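Local structure of salt-tolerant glutaminase (Micrococcus luteus, 3AGD) at residues S92-N97 with S164-S169. The protein probably hydrolyses L-glutamine to L-glutamate and ammonium, as a salt-tolerant member of the glutaminase family. Numbering follows the deposited sequence.
Sequences SGEAFN and SDRNLS
E94 and R166 meet in a salt bridge on the surface of the glutaminase domain, whose family is grouped in the beta-lactamase clan, and the pair illustrates how a single long side chain can span two backbones that stay well apart. Between the loop 92-97 and the first turn of helix 165-176, the nearest CA atoms, those of F96 and R166, are 10.1 Å apart. R166 covers this gap with a chain that is extended from CG to NE; CG stands anti to the backbone N.

The tight part is confined to the guanidinium end. NH1 and NH2 both donate to one oxygen, E94 OE2, each at 3.0 Å, and OE2 lies almost in the guanidinium plane although the carboxylate itself is turned 74° from it. The NH2 bond uses the anti lone pair of OE2, whereas NH1 also meets OE2 on its anti side but tilted well out of the carboxylate plane. With N-H...O angles of 146° and 148°, neither bond is straight, as expected when two donors share one acceptor.

The other carboxylate oxygen, OE1, accepts a hydrogen bond from the backbone N of N114. N167, next to R166 in sequence, turns its CB away from the loop; its OD1 accepts from N114 ND2. N114 and N167 bind L-glutamate in the ligand-bound protein, though none is bound to this chain here. The salt bridge therefore lies beside the binding site, and both segments converge on N114.

Away from the salt bridge the contact is loose. R166 is itself an exposed residue, and the F96 side chain touches L170 and M173, farther along the same helix. Within the bridge, E94 CG lies 3.4 Å from R166 NH2.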
# COMPACT_ATOMS: atom_id res chain seq x y z
N SER A 92 9.46 -7.84 15.02
CA SER A 92 9.64 -8.80 16.09
C SER A 92 8.39 -8.99 16.94
O SER A 92 7.49 -8.15 16.95
CB SER A 92 10.81 -8.34 16.98
OG SER A 92 10.91 -9.12 18.16
N GLY A 93 8.35 -10.12 17.66
CA GLY A 93 7.24 -10.41 18.55
C GLY A 93 7.59 -9.85 19.92
O GLY A 93 8.67 -9.30 20.09
N GLU A 94 6.69 -9.99 20.89
CA GLU A 94 6.92 -9.45 22.23
C GLU A 94 8.02 -10.15 23.04
O GLU A 94 8.64 -9.53 23.90
CB GLU A 94 5.60 -9.44 23.00
CG GLU A 94 5.65 -8.77 24.37
CD GLU A 94 6.26 -7.38 24.33
OE1 GLU A 94 5.92 -6.59 23.43
OE2 GLU A 94 7.08 -7.07 25.22
N ALA A 95 8.26 -11.43 22.75
CA ALA A 95 9.30 -12.19 23.47
C ALA A 95 10.61 -11.41 23.44
O ALA A 95 11.08 -11.02 22.37
CB ALA A 95 9.49 -13.56 22.81
N PHE A 96 11.20 -11.18 24.61
CA PHE A 96 12.44 -10.41 24.68
C PHE A 96 13.72 -11.24 24.72
O PHE A 96 13.86 -12.16 25.52
CB PHE A 96 12.44 -9.49 25.90
CG PHE A 96 13.66 -8.60 25.98
CD1 PHE A 96 13.82 -7.54 25.08
CD2 PHE A 96 14.66 -8.84 26.91
CE1 PHE A 96 14.96 -6.74 25.12
CE2 PHE A 96 15.81 -8.04 26.96
CZ PHE A 96 15.96 -6.99 26.06
N ASN A 97 14.66 -10.88 23.85
CA ASN A 97 15.95 -11.54 23.79
C ASN A 97 16.99 -10.43 23.93
O ASN A 97 17.01 -9.50 23.12
CB ASN A 97 16.14 -12.27 22.46
CG ASN A 97 17.40 -13.11 22.44
OD1 ASN A 97 18.47 -12.67 22.86
ND2 ASN A 97 17.28 -14.34 21.94
N SER A 164 3.79 -4.88 37.37
CA SER A 164 4.58 -4.48 36.22
C SER A 164 6.03 -4.98 36.22
O SER A 164 6.90 -4.39 35.58
CB SER A 164 4.58 -2.95 36.09
OG SER A 164 3.27 -2.45 35.89
N ASP A 165 6.29 -6.08 36.92
CA ASP A 165 7.64 -6.61 36.97
C ASP A 165 8.26 -6.86 35.60
O ASP A 165 9.42 -6.53 35.38
CB ASP A 165 7.69 -7.89 37.81
CG ASP A 165 7.83 -7.61 39.29
OD1 ASP A 165 8.74 -6.83 39.66
OD2 ASP A 165 7.05 -8.16 40.09
N ARG A 166 7.49 -7.42 34.67
CA ARG A 166 8.04 -7.69 33.34
C ARG A 166 8.47 -6.40 32.64
O ARG A 166 9.58 -6.33 32.10
CB ARG A 166 7.05 -8.46 32.46
CG ARG A 166 7.61 -8.71 31.04
CD ARG A 166 6.87 -9.79 30.27
NE ARG A 166 7.47 -10.00 28.95
CZ ARG A 166 7.38 -9.16 27.92
NH1 ARG A 166 6.70 -8.02 28.04
NH2 ARG A 166 8.00 -9.43 26.78
N ASN A 167 7.61 -5.38 32.65
CA ASN A 167 7.98 -4.13 31.99
C ASN A 167 9.13 -3.43 32.72
O ASN A 167 9.95 -2.75 32.09
CB ASN A 167 6.78 -3.19 31.86
CG ASN A 167 5.88 -3.57 30.70
OD1 ASN A 167 6.35 -3.98 29.65
ND2 ASN A 167 4.57 -3.42 30.89
N LEU A 168 9.17 -3.58 34.04
CA LEU A 168 10.25 -3.00 34.85
C LEU A 168 11.54 -3.73 34.46
O LEU A 168 12.62 -3.13 34.42
CB LEU A 168 9.95 -3.19 36.34
CG LEU A 168 8.90 -2.25 36.94
CD1 LEU A 168 8.40 -2.78 38.29
CD2 LEU A 168 9.50 -0.87 37.08
N SER A 169 11.43 -5.02 34.17
CA SER A 169 12.59 -5.80 33.76
C SER A 169 13.12 -5.25 32.44
O SER A 169 14.32 -5.02 32.30
CB SER A 169 12.20 -7.26 33.56
OG SER A 169 13.25 -7.96 32.92